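Local atomic coordinates of Sso-CP2 metallo-carboxypetidase (PDB entry 4MMO), a protein that probably acts as a zinc-dependent peptidase of the M20 family, a metallo-carboxypeptidase that removes residues from the C-terminal end of peptides. Residues V35-A43 with V53-N61. Sequence-based numbering, arbitrary orientation.
Sequences VEKLLGVKA and VVYAEINVN
Leu-39, in the last turn of its helix, packs against Ile-58 near the end of strand 53-58. The two side chains cross at about a right angle, with CD1 of Leu-39 3.7 Å from CD1 of Ile-58. Ile-58 carries CG1 beside its backbone N (chi1 -57°), and this same carbon lies 4.2 Å from CG2 of Val-41. One turn back on the helix, Val-35, with CG1 anti to the backbone N (chi1 167°), points this methyl at CB of Ala-56, 3.9 Å away. The methyl of Ala-43 also reaches Ala-56, CB to CB 4.0 Å. Ala-56 is thus touched by both the helix and the segment that follows it. Except for the partly exposed Val-41, these residues are buried.

The other side is looser and wetter. No direct hydrogen bond joins 35-43 to 53-61. Instead a water donates to O of Lys-42 (2.6 Å) and accepts from N of Glu-57 (3.0 Å), bridging two backbones that have drawn apart. CB of Val-41 lies 3.8 Å from O of Glu-57, while its CG2 faces Ile-58. Just after the helix, Gly-40 takes positive phi. OE2 of Glu-36 accepts a nearly straight bond from N of Ala-43 (3.1 Å, 167°).

The contact joins the end of helix 24-39 to the mixed sheet of the metal-binding domain, away from the zinc. Strand 43-46 forms one edge of this sheet within the chain, and strand 128-134 flanks 53-58 on its other side. Leu-113 of helix 102-121 packs on Val-35 and Leu-39, so helix 24-39 lies against both helix and sheet.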
ATOM      1  N   VAL A  35     -31.936 -23.501  18.018  1.00 46.31           N
ATOM      2  CA  VAL A  35     -32.415 -22.869  19.244  1.00 45.96           C
ATOM      3  C   VAL A  35     -33.770 -23.451  19.631  1.00 47.74           C
ATOM      4  O   VAL A  35     -33.991 -23.805  20.788  1.00 58.16           O
ATOM      5  CB  VAL A  35     -32.516 -21.331  19.089  1.00 54.03           C
ATOM      6  CG1 VAL A  35     -33.317 -20.706  20.230  1.00 39.39           C
ATOM      7  CG2 VAL A  35     -31.128 -20.714  19.035  1.00 53.88           C
ATOM      8  N   GLU A  36     -34.667 -23.553  18.655  1.00 57.37           N
ATOM      9  CA  GLU A  36     -36.000 -24.097  18.887  1.00 56.12           C
ATOM     10  C   GLU A  36     -35.926 -25.550  19.339  1.00 53.62           C
ATOM     11  O   GLU A  36     -36.647 -25.965  20.243  1.00 52.17           O
ATOM     12  CB  GLU A  36     -36.843 -23.992  17.616  1.00 55.33           C
ATOM     13  CG  GLU A  36     -37.104 -22.561  17.177  1.00 60.57           C
ATOM     14  CD  GLU A  36     -37.953 -22.472  15.929  1.00 64.61           C
ATOM     15  OE1 GLU A  36     -37.782 -23.318  15.028  1.00 69.68           O
ATOM     16  OE2 GLU A  36     -38.794 -21.553  15.849  1.00 64.19           O
ATOM     17  N   LYS A  37     -35.050 -26.319  18.702  1.00 43.44           N
ATOM     18  CA  LYS A  37     -34.872 -27.724  19.040  1.00 43.10           C
ATOM     19  C   LYS A  37     -34.410 -27.882  20.483  1.00 53.44           C
ATOM     20  O   LYS A  37     -34.995 -28.644  21.254  1.00 52.96           O
ATOM     21  CB  LYS A  37     -33.848 -28.361  18.097  1.00 60.85           C
ATOM     22  CG  LYS A  37     -33.535 -29.826  18.381  1.00 78.39           C
ATOM     23  CD  LYS A  37     -32.242 -30.241  17.699  1.00 91.57           C
ATOM     24  CE  LYS A  37     -31.845 -31.660  18.067  1.00104.59           C
ATOM     25  NZ  LYS A  37     -32.752 -32.672  17.462  1.00118.47           N
ATOM     26  N   LEU A  38     -33.355 -27.158  20.842  1.00 54.22           N
ATOM     27  CA  LEU A  38     -32.702 -27.339  22.134  1.00 54.38           C
ATOM     28  C   LEU A  38     -33.509 -26.782  23.305  1.00 47.47           C
ATOM     29  O   LEU A  38     -33.583 -27.415  24.354  1.00 42.75           O
ATOM     30  CB  LEU A  38     -31.309 -26.706  22.114  1.00 50.46           C
ATOM     31  CG  LEU A  38     -30.303 -27.329  21.142  1.00 55.32           C
ATOM     32  CD1 LEU A  38     -29.008 -26.533  21.127  1.00 50.30           C
ATOM     33  CD2 LEU A  38     -30.026 -28.781  21.494  1.00 54.47           C
ATOM     34  N   LEU A  39     -34.112 -25.610  23.127  1.00 50.89           N
ATOM     35  CA  LEU A  39     -34.790 -24.924  24.227  1.00 49.88           C
ATOM     36  C   LEU A  39     -36.307 -25.095  24.200  1.00 51.43           C
ATOM     37  O   LEU A  39     -36.977 -24.856  25.203  1.00 46.11           O
ATOM     38  CB  LEU A  39     -34.443 -23.433  24.213  1.00 48.34           C
ATOM     39  CG  LEU A  39     -32.953 -23.092  24.139  1.00 42.62           C
ATOM     40  CD1 LEU A  39     -32.753 -21.598  24.331  1.00 41.29           C
ATOM     41  CD2 LEU A  39     -32.129 -23.883  25.152  1.00 36.18           C
ATOM     42  N   GLY A  40     -36.851 -25.497  23.056  1.00 59.17           N
ATOM     43  CA  GLY A  40     -38.279 -25.735  22.941  1.00 48.67           C
ATOM     44  C   GLY A  40     -39.118 -24.468  22.953  1.00 45.66           C
ATOM     45  O   GLY A  40     -40.300 -24.503  23.293  1.00 51.74           O
ATOM     46  N   VAL A  41     -38.504 -23.348  22.586  1.00 43.01           N
ATOM     47  CA  VAL A  41     -39.211 -22.078  22.444  1.00 43.25           C
ATOM     48  C   VAL A  41     -39.213 -21.673  20.978  1.00 54.99           C
ATOM     49  O   VAL A  41     -38.561 -22.310  20.154  1.00 52.01           O
ATOM     50  CB  VAL A  41     -38.544 -20.952  23.267  1.00 51.10           C
ATOM     51  CG1 VAL A  41     -38.600 -21.271  24.747  1.00 37.59           C
ATOM     52  CG2 VAL A  41     -37.096 -20.731  22.821  1.00 45.56           C
ATOM     53  N   LYS A  42     -39.939 -20.607  20.660  1.00 52.39           N
ATOM     54  CA  LYS A  42     -39.961 -20.070  19.307  1.00 55.50           C
ATOM     55  C   LYS A  42     -38.772 -19.135  19.079  1.00 59.42           C
ATOM     56  O   LYS A  42     -38.510 -18.239  19.885  1.00 53.71           O
ATOM     57  CB  LYS A  42     -41.280 -19.331  19.063  1.00 69.94           C
ATOM     58  CG  LYS A  42     -41.381 -18.629  17.716  1.00 87.81           C
ATOM     59  CD  LYS A  42     -42.827 -18.292  17.379  1.00 98.94           C
ATOM     60  CE  LYS A  42     -42.977 -16.872  16.859  1.00 98.57           C
ATOM     61  NZ  LYS A  42     -42.746 -15.857  17.925  1.00102.09           N
ATOM     62  N   ALA A  43     -38.047 -19.364  17.986  1.00 52.14           N
ATOM     63  CA  ALA A  43     -36.944 -18.495  17.582  1.00 43.88           C
ATOM     64  C   ALA A  43     -37.282 -17.837  16.247  1.00 53.44           C
ATOM     65  O   ALA A  43     -37.943 -18.444  15.402  1.00 49.54           O
ATOM     66  CB  ALA A  43     -35.659 -19.289  17.470  1.00 41.16           C
ATOM     67  N   VAL A  53     -30.790 -11.369  11.965  1.00 55.99           N
ATOM     68  CA  VAL A  53     -30.565 -11.569  13.389  1.00 36.67           C
ATOM     69  C   VAL A  53     -31.458 -12.700  13.887  1.00 40.19           C
ATOM     70  O   VAL A  53     -32.644 -12.754  13.557  1.00 56.55           O
ATOM     71  CB  VAL A  53     -30.878 -10.268  14.174  1.00 41.67           C
ATOM     72  CG1 VAL A  53     -31.042 -10.534  15.661  1.00 51.99           C
ATOM     73  CG2 VAL A  53     -29.784  -9.240  13.945  1.00 47.94           C
ATOM     74  N   VAL A  54     -30.886 -13.605  14.676  1.00 39.23           N
ATOM     75  CA  VAL A  54     -31.673 -14.643  15.332  1.00 39.50           C
ATOM     76  C   VAL A  54     -32.054 -14.174  16.728  1.00 48.73           C
ATOM     77  O   VAL A  54     -31.191 -13.807  17.524  1.00 40.98           O
ATOM     78  CB  VAL A  54     -30.904 -15.965  15.454  1.00 42.70           C
ATOM     79  CG1 VAL A  54     -31.815 -17.051  16.018  1.00 39.07           C
ATOM     80  CG2 VAL A  54     -30.344 -16.387  14.108  1.00 46.05           C
ATOM     81  N   TYR A  55     -33.351 -14.193  17.013  1.00 40.10           N
ATOM     82  CA  TYR A  55     -33.866 -13.761  18.299  1.00 37.07           C
ATOM     83  C   TYR A  55     -34.745 -14.838  18.918  1.00 38.44           C
ATOM     84  O   TYR A  55     -35.450 -15.557  18.214  1.00 43.18           O
ATOM     85  CB  TYR A  55     -34.665 -12.465  18.155  1.00 37.04           C
ATOM     86  CG  TYR A  55     -35.299 -12.015  19.449  1.00 46.65           C
ATOM     87  CD1 TYR A  55     -34.556 -11.344  20.411  1.00 50.11           C
ATOM     88  CD2 TYR A  55     -36.637 -12.272  19.717  1.00 40.09           C
ATOM     89  CE1 TYR A  55     -35.127 -10.932  21.597  1.00 39.26           C
ATOM     90  CE2 TYR A  55     -37.219 -11.864  20.904  1.00 39.54           C
ATOM     91  CZ  TYR A  55     -36.457 -11.197  21.842  1.00 45.40           C
ATOM     92  OH  TYR A  55     -37.023 -10.786  23.031  1.00 48.64           O
ATOM     93  N   ALA A  56     -34.691 -14.943  20.244  1.00 38.15           N
ATOM     94  CA  ALA A  56     -35.554 -15.861  20.978  1.00 27.71           C
ATOM     95  C   ALA A  56     -35.680 -15.410  22.422  1.00 50.43           C
ATOM     96  O   ALA A  56     -34.757 -14.812  22.980  1.00 47.16           O
ATOM     97  CB  ALA A  56     -35.008 -17.279  20.912  1.00 34.72           C
ATOM     98  N   GLU A  57     -36.832 -15.695  23.015  1.00 53.48           N
ATOM     99  CA  GLU A  57     -37.072 -15.384  24.412  1.00 54.78           C
ATOM    100  C   GLU A  57     -37.415 -16.660  25.162  1.00 53.55           C
ATOM    101  O   GLU A  57     -38.253 -17.443  24.720  1.00 42.20           O
ATOM    102  CB  GLU A  57     -38.209 -14.371  24.553  1.00 49.66           C
ATOM    103  CG  GLU A  57     -38.509 -13.993  25.997  1.00 65.45           C
ATOM    104  CD  GLU A  57     -39.513 -12.865  26.110  1.00 74.87           C
ATOM    105  OE1 GLU A  57     -40.131 -12.509  25.086  1.00 90.48           O
ATOM    106  OE2 GLU A  57     -39.683 -12.333  27.226  1.00 68.94           O
ATOM    107  N   ILE A  58     -36.735 -16.865  26.285  1.00 43.66           N
ATOM    108  CA  ILE A  58     -37.054 -17.945  27.205  1.00 44.82           C
ATOM    109  C   ILE A  58     -37.603 -17.309  28.475  1.00 42.41           C
ATOM    110  O   ILE A  58     -36.844 -16.823  29.312  1.00 38.93           O
ATOM    111  CB  ILE A  58     -35.813 -18.797  27.543  1.00 40.78           C
ATOM    112  CG1 ILE A  58     -35.181 -19.354  26.265  1.00 45.10           C
ATOM    113  CG2 ILE A  58     -36.184 -19.943  28.473  1.00 39.24           C
ATOM    114  CD1 ILE A  58     -34.102 -18.472  25.675  1.00 42.38           C
ATOM    115  N   ASN A  59     -38.927 -17.297  28.598  1.00 52.07           N
ATOM    116  CA  ASN A  59     -39.586 -16.698  29.750  1.00 40.27           C
ATOM    117  C   ASN A  59     -40.000 -17.742  30.778  1.00 50.64           C
ATOM    118  O   ASN A  59     -40.709 -18.695  30.454  1.00 44.50           O
ATOM    119  CB  ASN A  59     -40.816 -15.908  29.311  1.00 46.01           C
ATOM    120  CG  ASN A  59     -41.484 -15.190  30.467  1.00 64.51           C
ATOM    121  OD1 ASN A  59     -41.006 -14.153  30.927  1.00 58.51           O
ATOM    122  ND2 ASN A  59     -42.592 -15.742  30.947  1.00 82.96           N
ATOM    123  N   VAL A  60     -39.546 -17.552  32.016  1.00 47.63           N
ATOM    124  CA  VAL A  60     -39.929 -18.413  33.132  1.00 53.90           C
ATOM    125  C   VAL A  60     -40.572 -17.593  34.251  1.00 48.45           C
ATOM    126  O   VAL A  60     -40.553 -17.992  35.413  1.00 53.41           O
ATOM    127  CB  VAL A  60     -38.715 -19.179  33.694  1.00 47.57           C
ATOM    128  CG1 VAL A  60     -38.191 -20.168  32.666  1.00 36.59           C
ATOM    129  CG2 VAL A  60     -37.613 -18.213  34.123  1.00 48.81           C
ATOM    130  N   ASN A  61     -41.139 -16.445  33.890  1.00 47.05           N
ATOM    131  CA  ASN A  61     -41.822 -15.574  34.843  1.00 51.47           C
ATOM    132  C   ASN A  61     -40.945 -15.140  36.016  1.00 57.30           C
ATOM    133  O   ASN A  61     -41.445 -14.882  37.110  1.00 70.06           O
ATOM    134  CB  ASN A  61     -43.093 -16.253  35.360  1.00 59.33           C
ATOM    135  CG  ASN A  61     -44.106 -16.498  34.261  1.00 82.19           C
ATOM    136  OD1 ASN A  61     -44.362 -17.640  33.875  1.00 73.42           O
ATOM    137  ND2 ASN A  61     -44.689 -15.420  33.748  1.00 89.79           N
TER
HETATM  138  O   HOH W   1     -39.350 -16.429  21.542  1.00 47.07           O